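Local coordinates for UPF0141 protein yjdB (Campylobacter jejuni subsp. jejuni HB93-13, PDB 4TN0) that probably transfers phosphoethanolamine through a periplasmic, zinc-binding alkaline phosphatase-like domain and is required for polymyxin resistance and motility, at residues Phe73-Arg78 with Glu85-Ala90; Gln278-Ser283 with Tyr300-Pro305. One frame throughout, in Å; residues are numbered along the deposited sequence.

Contact 1 (Phe73-Arg78 with Glu85-Ala90); sequences FSISKR and EFQENA
Hydrogen bonds rather than greasy packing close this loop: Ser74 and Ser76 hold the carboxylate of Glu85, and the carbonyl of Phe73 takes the amide of Ala90, within the connection between helix 68-73 and helix 90-96. Each oxygen of Glu85 has its own serine. Ser74 OG donates to Glu85 OE2 over 2.5 Å, a very short distance whose exact value is doubtful, while Ser76 OG reaches Glu85 OE1 at 2.9 Å on the syn lone pair, the side facing the other oxygen. Together they would limit the rotation of the carboxylate, which sits on a chain extended beyond CG. Ser74 OG swings opposite its own nitrogen (chi1 160°), beside its carbonyl carbon, and there it also accepts from Ser76 N at 2.9 Å. Ser76 N to Ser74 OG closes an ST turn, which probably helps bring Ser76 to the same carboxylate. Nearby, the Gln87 side chain crosses Ile75 at about a right angle, its NE2 3.2 Å from Ile75 CG2. At the far end Ala90 N gives a nearly straight bond of 2.9 Å to Phe73 O, while Asn89 CB lies against the same carbonyl oxygen at 3.2 Å. Asn89 is the N-cap of helix 90-96: its OD1 takes the amide of Met91, and its ND2 bonds to the carbonyl of Val114. The Phe73 ring meets Trp103 and touches Leu22 and Val24 of strand 18-24; its side chain lies about 12 Å from the bound zinc.

Contact 2 (Gln278-Ser283 with Tyr300-Pro305); sequences QDNLFS and YDLLNP
An Asx turn and a type I beta turn, both starting at Asp301, shape the loop 300-305 that lies against residues 280-283, which lead into and belong to helix 281-288. The main link is the Asn280 amide: ND2 donates to Tyr300 O at 3.0 Å, with an N-H...O angle of 169°. The acceptor lies almost in the plane of that amide, whereas the donor is tilted 35° from the plane of the Tyr300 carbonyl. The same ND2 comes to the edge of the Tyr300 ring, 3.1 Å from CD2, with amide and ring planes 58° apart. Asn280 OD1 takes the amide of Ser277, so both ends of the group are held. Leu302 brings CD2 to 3.9 Å from Asn280 CB, and the CB atoms of Ser283 and Tyr300 meet at 4.0 Å. In the turn, Leu303 N reaches Asp301 OD2 at 3.1 Å from above the carboxylate plane; OD1 of the same acid bonds to the hydroxyl of Tyr296, and Ser283 OG is held by the amide of Glu297. Around the contact, Leu281 and Leu302 both rest on Phe222 of strand 218-224, Leu303 touches Phe257 of strand 252-259, and Leu281 also reaches Met72 of helix 68-73.

Overall arrangement
Contact 1 closes in the chain before contact 2 opens, and their centres lie 14 Å apart. They nonetheless touch: Arg78 N probably hydrogen-bonds Asp279 OD1 at 2.7 Å, Lys77 packs on the Tyr300 ring, and the Phe282 ring lies near Ser74 O. Helix 281-288 joins them, since its residues meet Phe73, Ile75 and Ala90 on one hand and loop 300-305 on the other. Both adjoin the central mixed sheet of this alkaline phosphatase-like domain: Phe73 of contact 1 touches strand 18-24, and leucines of contact 2 touch strands 218-224 and 252-259. Gln278, in segment 278-283, bonds through NE2 to the backbone O of the zinc ligand Asp226, so that segment borders the metal site.

Contact 1 (Phe73-Arg78 with Glu85-Ala90)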
ATOM      1  N   PHE A  73      -6.697  -4.068  -6.878  1.00 38.94           N
ATOM      2  CA  PHE A  73      -7.929  -4.387  -6.171  1.00 43.56           C
ATOM      3  C   PHE A  73      -8.865  -5.268  -7.019  1.00 48.53           C
ATOM      4  O   PHE A  73      -9.869  -5.810  -6.521  1.00 41.69           O
ATOM      5  CB  PHE A  73      -8.657  -3.104  -5.766  1.00 39.69           C
ATOM      6  CG  PHE A  73      -8.156  -2.482  -4.487  1.00 46.52           C
ATOM      7  CD1 PHE A  73      -7.222  -1.446  -4.515  1.00 46.25           C
ATOM      8  CD2 PHE A  73      -8.620  -2.924  -3.253  1.00 40.21           C
ATOM      9  CE1 PHE A  73      -6.763  -0.864  -3.334  1.00 42.42           C
ATOM     10  CE2 PHE A  73      -8.164  -2.352  -2.074  1.00 40.87           C
ATOM     11  CZ  PHE A  73      -7.239  -1.315  -2.112  1.00 41.89           C
ATOM     12  N   SER A  74      -8.539  -5.397  -8.302  1.00 43.67           N
ATOM     13  CA  SER A  74      -9.355  -6.192  -9.202  1.00 41.58           C
ATOM     14  C   SER A  74      -9.009  -7.681  -9.094  1.00 45.86           C
ATOM     15  O   SER A  74      -7.935  -8.046  -8.603  1.00 45.78           O
ATOM     16  CB  SER A  74      -9.193  -5.710 -10.640  1.00 38.51           C
ATOM     17  OG  SER A  74      -9.596  -6.705 -11.572  1.00 37.70           O
ATOM     18  N   ILE A  75      -9.952  -8.527  -9.506  1.00 42.31           N
ATOM     19  CA  ILE A  75      -9.725  -9.966  -9.597  1.00 45.91           C
ATOM     20  C   ILE A  75      -8.696 -10.279 -10.687  1.00 43.93           C
ATOM     21  O   ILE A  75      -7.984 -11.288 -10.608  1.00 48.40           O
ATOM     22  CB  ILE A  75     -11.056 -10.730  -9.876  1.00 43.66           C
ATOM     23  CG1 ILE A  75     -10.851 -12.243  -9.818  1.00 47.54           C
ATOM     24  CG2 ILE A  75     -11.680 -10.304 -11.207  1.00 33.52           C
ATOM     25  CD1 ILE A  75     -12.183 -13.029  -9.769  1.00 43.87           C
ATOM     26  N   SER A  76      -8.623  -9.422 -11.707  1.00 40.25           N
ATOM     27  CA  SER A  76      -7.669  -9.639 -12.803  1.00 41.88           C
ATOM     28  C   SER A  76      -6.235  -9.432 -12.340  1.00 46.81           C
ATOM     29  O   SER A  76      -5.942  -8.548 -11.519  1.00 48.99           O
ATOM     30  CB  SER A  76      -7.962  -8.722 -13.983  1.00 42.71           C
ATOM     31  OG  SER A  76      -9.352  -8.608 -14.207  1.00 44.97           O
ATOM     32  N   LYS A  77      -5.333 -10.235 -12.886  1.00 43.76           N
ATOM     33  CA  LYS A  77      -3.921 -10.074 -12.596  1.00 46.96           C
ATOM     34  C   LYS A  77      -3.316  -9.179 -13.679  1.00 46.65           C
ATOM     35  O   LYS A  77      -4.028  -8.772 -14.602  1.00 41.82           O
ATOM     36  CB  LYS A  77      -3.252 -11.444 -12.513  1.00 47.18           C
ATOM     37  CG  LYS A  77      -3.830 -12.272 -11.381  1.00 45.30           C
ATOM     38  CD  LYS A  77      -3.405 -13.716 -11.436  1.00 51.18           C
ATOM     39  CE  LYS A  77      -4.151 -14.512 -10.383  1.00 61.29           C
ATOM     40  NZ  LYS A  77      -5.653 -14.409 -10.509  1.00 53.36           N
ATOM     41  N   ARG A  78      -2.029  -8.847 -13.567  1.00 47.88           N
ATOM     42  CA  ARG A  78      -1.452  -7.866 -14.486  1.00 47.79           C
ATOM     43  C   ARG A  78      -1.601  -8.281 -15.950  1.00 45.21           C
ATOM     44  O   ARG A  78      -1.856  -7.434 -16.814  1.00 44.92           O
ATOM     45  CB  ARG A  78       0.027  -7.596 -14.186  1.00 41.65           C
ATOM     46  CG  ARG A  78       0.633  -6.633 -15.214  1.00 41.42           C
ATOM     47  CD  ARG A  78       1.991  -6.098 -14.822  1.00 39.62           C
ATOM     48  NE  ARG A  78       2.994  -7.134 -14.620  1.00 47.87           N
ATOM     49  CZ  ARG A  78       3.670  -7.714 -15.606  1.00 53.31           C
ATOM     50  NH1 ARG A  78       3.449  -7.367 -16.876  1.00 44.49           N
ATOM     51  NH2 ARG A  78       4.576  -8.639 -15.319  1.00 57.81           N
ATOM     52  N   GLU A  85     -12.457  -2.714 -17.969  1.00 49.01           N
ATOM     53  CA  GLU A  85     -13.281  -3.562 -17.128  1.00 45.58           C
ATOM     54  C   GLU A  85     -14.013  -2.667 -16.155  1.00 47.68           C
ATOM     55  O   GLU A  85     -13.509  -1.614 -15.773  1.00 44.58           O
ATOM     56  CB  GLU A  85     -12.456  -4.636 -16.414  1.00 44.88           C
ATOM     57  CG  GLU A  85     -11.819  -4.233 -15.105  1.00 46.92           C
ATOM     58  CD  GLU A  85     -10.977  -5.367 -14.527  1.00 51.68           C
ATOM     59  OE1 GLU A  85     -10.381  -6.151 -15.322  1.00 44.61           O
ATOM     60  OE2 GLU A  85     -10.925  -5.469 -13.275  1.00 51.10           O
ATOM     61  N   PHE A  86     -15.242  -3.056 -15.835  1.00 48.78           N
ATOM     62  CA  PHE A  86     -16.111  -2.267 -14.986  1.00 50.72           C
ATOM     63  C   PHE A  86     -16.950  -3.236 -14.122  1.00 53.48           C
ATOM     64  O   PHE A  86     -18.039  -3.680 -14.522  1.00 46.78           O
ATOM     65  CB  PHE A  86     -16.993  -1.354 -15.837  1.00 50.29           C
ATOM     66  CG  PHE A  86     -17.856  -0.416 -15.035  1.00 55.10           C
ATOM     67  CD1 PHE A  86     -17.316   0.298 -13.967  1.00 55.84           C
ATOM     68  CD2 PHE A  86     -19.189  -0.222 -15.360  1.00 51.46           C
ATOM     69  CE1 PHE A  86     -18.098   1.179 -13.224  1.00 59.13           C
ATOM     70  CE2 PHE A  86     -19.982   0.661 -14.623  1.00 55.05           C
ATOM     71  CZ  PHE A  86     -19.437   1.358 -13.551  1.00 54.68           C
ATOM     72  N   GLN A  87     -16.414  -3.578 -12.955  1.00 50.52           N
ATOM     73  CA  GLN A  87     -16.936  -4.676 -12.158  1.00 48.94           C
ATOM     74  C   GLN A  87     -16.545  -4.530 -10.689  1.00 50.16           C
ATOM     75  O   GLN A  87     -15.742  -3.674 -10.347  1.00 52.71           O
ATOM     76  CB  GLN A  87     -16.416  -6.003 -12.699  1.00 46.28           C
ATOM     77  CG  GLN A  87     -14.946  -6.206 -12.397  1.00 49.24           C
ATOM     78  CD  GLN A  87     -14.304  -7.246 -13.277  1.00 46.22           C
ATOM     79  OE1 GLN A  87     -14.617  -7.356 -14.467  1.00 46.12           O
ATOM     80  NE2 GLN A  87     -13.393  -8.015 -12.701  1.00 42.63           N
ATOM     81  N   GLU A  88     -17.090  -5.390  -9.833  1.00 53.72           N
ATOM     82  CA  GLU A  88     -16.784  -5.362  -8.402  1.00 49.89           C
ATOM     83  C   GLU A  88     -15.306  -5.655  -8.154  1.00 42.32           C
ATOM     84  O   GLU A  88     -14.672  -6.357  -8.936  1.00 49.47           O
ATOM     85  CB  GLU A  88     -17.654  -6.386  -7.639  1.00 45.44           C
ATOM     86  CG  GLU A  88     -19.156  -6.085  -7.624  1.00 52.74           C
ATOM     87  CD  GLU A  88     -19.985  -7.149  -6.897  1.00 55.93           C
ATOM     88  OE1 GLU A  88     -19.740  -8.360  -7.115  1.00 55.24           O
ATOM     89  OE2 GLU A  88     -20.890  -6.773  -6.118  1.00 58.36           O
ATOM     90  N   ASN A  89     -14.767  -5.147  -7.052  1.00 38.77           N
ATOM     91  CA  ASN A  89     -13.372  -5.403  -6.708  1.00 44.01           C
ATOM     92  C   ASN A  89     -13.331  -6.110  -5.361  1.00 41.19           C
ATOM     93  O   ASN A  89     -14.370  -6.401  -4.793  1.00 47.00           O
ATOM     94  CB  ASN A  89     -12.545  -4.088  -6.676  1.00 38.67           C
ATOM     95  CG  ASN A  89     -13.090  -3.055  -5.657  1.00 45.23           C
ATOM     96  OD1 ASN A  89     -13.015  -3.263  -4.442  1.00 43.27           O
ATOM     97  ND2 ASN A  89     -13.633  -1.943  -6.157  1.00 39.85           N
ATOM     98  N   ALA A  90     -12.138  -6.382  -4.846  1.00 43.72           N
ATOM     99  CA  ALA A  90     -11.998  -7.031  -3.543  1.00 44.54           C
ATOM    100  C   ALA A  90     -12.788  -6.328  -2.419  1.00 49.05           C
ATOM    101  O   ALA A  90     -13.335  -6.986  -1.544  1.00 51.78           O
ATOM    102  CB  ALA A  90     -10.538  -7.115  -3.166  1.00 43.38           C
TER

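Contact 2 (Gln278-Ser283 with Tyr300-Pro305)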
ATOM      1  N   GLN A 278       1.372  -6.962  -6.930  1.00 44.02           N
ATOM      2  CA  GLN A 278       0.029  -6.484  -6.649  1.00 41.88           C
ATOM      3  C   GLN A 278      -1.025  -7.521  -7.044  1.00 43.42           C
ATOM      4  O   GLN A 278      -2.155  -7.498  -6.536  1.00 51.15           O
ATOM      5  CB  GLN A 278      -0.220  -5.152  -7.361  1.00 39.67           C
ATOM      6  CG  GLN A 278       0.260  -3.959  -6.525  1.00 40.69           C
ATOM      7  CD  GLN A 278       0.520  -2.694  -7.332  1.00 38.04           C
ATOM      8  OE1 GLN A 278       0.195  -2.611  -8.516  1.00 37.34           O
ATOM      9  NE2 GLN A 278       1.143  -1.707  -6.690  1.00 40.40           N
ATOM     10  N   ASP A 279      -0.655  -8.436  -7.935  1.00 38.90           N
ATOM     11  CA  ASP A 279      -1.531  -9.558  -8.293  1.00 50.84           C
ATOM     12  C   ASP A 279      -2.050 -10.290  -7.030  1.00 45.82           C
ATOM     13  O   ASP A 279      -3.199 -10.705  -6.965  1.00 46.81           O
ATOM     14  CB  ASP A 279      -0.791 -10.542  -9.206  1.00 47.53           C
ATOM     15  CG  ASP A 279      -0.641 -10.029 -10.638  1.00 46.63           C
ATOM     16  OD1 ASP A 279      -1.241  -8.984 -10.971  1.00 41.38           O
ATOM     17  OD2 ASP A 279       0.064 -10.697 -11.437  1.00 47.87           O
ATOM     18  N   ASN A 280      -1.180 -10.400  -6.031  1.00 45.27           N
ATOM     19  CA  ASN A 280      -1.457 -11.076  -4.783  1.00 47.08           C
ATOM     20  C   ASN A 280      -2.445 -10.375  -3.860  1.00 49.98           C
ATOM     21  O   ASN A 280      -2.850 -10.966  -2.864  1.00 50.31           O
ATOM     22  CB  ASN A 280      -0.153 -11.273  -4.001  1.00 47.91           C
ATOM     23  CG  ASN A 280       0.796 -12.225  -4.680  1.00 51.47           C
ATOM     24  OD1 ASN A 280       1.698 -11.811  -5.406  1.00 52.86           O
ATOM     25  ND2 ASN A 280       0.603 -13.517  -4.446  1.00 54.51           N
ATOM     26  N   LEU A 281      -2.844  -9.135  -4.153  1.00 49.07           N
ATOM     27  CA  LEU A 281      -3.604  -8.399  -3.139  1.00 47.87           C
ATOM     28  C   LEU A 281      -5.026  -8.942  -3.064  1.00 49.56           C
ATOM     29  O   LEU A 281      -5.614  -9.036  -1.982  1.00 49.51           O
ATOM     30  CB  LEU A 281      -3.640  -6.877  -3.420  1.00 37.93           C
ATOM     31  CG  LEU A 281      -4.429  -6.112  -2.333  1.00 43.69           C
ATOM     32  CD1 LEU A 281      -3.786  -6.257  -0.960  1.00 40.98           C
ATOM     33  CD2 LEU A 281      -4.705  -4.622  -2.619  1.00 40.89           C
ATOM     34  N   PHE A 282      -5.546  -9.384  -4.200  1.00 49.17           N
ATOM     35  CA  PHE A 282      -6.929  -9.829  -4.250  1.00 48.79           C
ATOM     36  C   PHE A 282      -7.186 -11.009  -3.306  1.00 54.54           C
ATOM     37  O   PHE A 282      -8.046 -10.918  -2.429  1.00 51.60           O
ATOM     38  CB  PHE A 282      -7.320 -10.207  -5.679  1.00 46.49           C
ATOM     39  CG  PHE A 282      -8.765 -10.583  -5.823  1.00 51.76           C
ATOM     40  CD1 PHE A 282      -9.744  -9.604  -5.877  1.00 48.15           C
ATOM     41  CD2 PHE A 282      -9.150 -11.917  -5.854  1.00 52.59           C
ATOM     42  CE1 PHE A 282     -11.078  -9.947  -6.000  1.00 51.49           C
ATOM     43  CE2 PHE A 282     -10.485 -12.268  -5.969  1.00 52.49           C
ATOM     44  CZ  PHE A 282     -11.450 -11.283  -6.039  1.00 52.91           C
ATOM     45  N   SER A 283      -6.432 -12.099  -3.459  1.00 52.09           N
ATOM     46  CA  SER A 283      -6.685 -13.285  -2.644  1.00 56.10           C
ATOM     47  C   SER A 283      -6.258 -13.048  -1.204  1.00 58.92           C
ATOM     48  O   SER A 283      -6.871 -13.597  -0.279  1.00 58.05           O
ATOM     49  CB  SER A 283      -5.954 -14.519  -3.195  1.00 56.80           C
ATOM     50  OG  SER A 283      -6.525 -14.979  -4.410  1.00 53.03           O
ATOM     51  N   TYR A 300      -2.072 -17.564  -3.835  1.00 64.47           N
ATOM     52  CA  TYR A 300      -1.818 -16.145  -4.026  1.00 61.18           C
ATOM     53  C   TYR A 300      -2.060 -15.326  -2.748  1.00 65.83           C
ATOM     54  O   TYR A 300      -1.855 -14.106  -2.740  1.00 62.83           O
ATOM     55  CB  TYR A 300      -2.690 -15.609  -5.163  1.00 61.04           C
ATOM     56  CG  TYR A 300      -2.032 -15.684  -6.521  1.00 62.23           C
ATOM     57  CD1 TYR A 300      -2.582 -16.452  -7.540  1.00 60.62           C
ATOM     58  CD2 TYR A 300      -0.850 -14.993  -6.782  1.00 61.38           C
ATOM     59  CE1 TYR A 300      -1.980 -16.519  -8.782  1.00 59.03           C
ATOM     60  CE2 TYR A 300      -0.242 -15.055  -8.017  1.00 59.71           C
ATOM     61  CZ  TYR A 300      -0.811 -15.814  -9.015  1.00 60.61           C
ATOM     62  OH  TYR A 300      -0.201 -15.878 -10.245  1.00 65.57           O
ATOM     63  N   ASP A 301      -2.499 -15.992  -1.681  1.00 60.06           N
ATOM     64  CA  ASP A 301      -2.712 -15.343  -0.385  1.00 59.71           C
ATOM     65  C   ASP A 301      -1.376 -15.284   0.365  1.00 66.28           C
ATOM     66  O   ASP A 301      -0.791 -16.320   0.672  1.00 66.20           O
ATOM     67  CB  ASP A 301      -3.774 -16.105   0.412  1.00 63.76           C
ATOM     68  CG  ASP A 301      -4.238 -15.371   1.667  1.00 65.61           C
ATOM     69  OD1 ASP A 301      -5.365 -15.677   2.115  1.00 67.84           O
ATOM     70  OD2 ASP A 301      -3.511 -14.504   2.211  1.00 68.09           O
ATOM     71  N   LEU A 302      -0.884 -14.074   0.633  1.00 65.75           N
ATOM     72  CA  LEU A 302       0.421 -13.893   1.272  1.00 64.43           C
ATOM     73  C   LEU A 302       0.472 -14.519   2.662  1.00 65.61           C
ATOM     74  O   LEU A 302       1.528 -14.966   3.108  1.00 67.33           O
ATOM     75  CB  LEU A 302       0.784 -12.407   1.355  1.00 62.26           C
ATOM     76  CG  LEU A 302       0.852 -11.602   0.049  1.00 59.37           C
ATOM     77  CD1 LEU A 302       1.016 -10.107   0.370  1.00 50.58           C
ATOM     78  CD2 LEU A 302       1.966 -12.097  -0.880  1.00 49.41           C
ATOM     79  N   LEU A 303      -0.667 -14.538   3.344  1.00 65.50           N
ATOM     80  CA  LEU A 303      -0.750 -15.099   4.691  1.00 67.70           C
ATOM     81  C   LEU A 303      -1.353 -16.523   4.724  1.00 71.54           C
ATOM     82  O   LEU A 303      -2.119 -16.865   5.627  1.00 69.73           O
ATOM     83  CB  LEU A 303      -1.549 -14.159   5.583  1.00 64.54           C
ATOM     84  CG  LEU A 303      -0.941 -12.759   5.615  1.00 59.44           C
ATOM     85  CD1 LEU A 303      -1.772 -11.829   6.460  1.00 55.68           C
ATOM     86  CD2 LEU A 303       0.497 -12.809   6.103  1.00 66.81           C
ATOM     87  N   ASN A 304      -0.999 -17.341   3.733  1.00 68.61           N
ATOM     88  CA  ASN A 304      -1.501 -18.709   3.610  1.00 69.79           C
ATOM     89  C   ASN A 304      -0.365 -19.620   3.175  1.00 72.36           C
ATOM     90  O   ASN A 304       0.329 -19.335   2.195  1.00 70.98           O
ATOM     91  CB  ASN A 304      -2.673 -18.799   2.616  1.00 68.86           C
ATOM     92  CG  ASN A 304      -3.231 -20.235   2.462  1.00 71.45           C
ATOM     93  OD1 ASN A 304      -2.498 -21.182   2.159  1.00 69.26           O
ATOM     94  ND2 ASN A 304      -4.538 -20.383   2.650  1.00 66.68           N
ATOM     95  N   PRO A 305      -0.181 -20.737   3.898  1.00 73.92           N
ATOM     96  CA  PRO A 305       0.970 -21.626   3.701  1.00 71.75           C
ATOM     97  C   PRO A 305       1.112 -22.174   2.280  1.00 70.01           C
ATOM     98  O   PRO A 305       2.219 -22.537   1.892  1.00 71.14           O
ATOM     99  CB  PRO A 305       0.688 -22.768   4.681  1.00 74.20           C
ATOM    100  CG  PRO A 305      -0.178 -22.152   5.740  1.00 70.13           C
ATOM    101  CD  PRO A 305      -1.065 -21.218   4.975  1.00 71.34           C
TER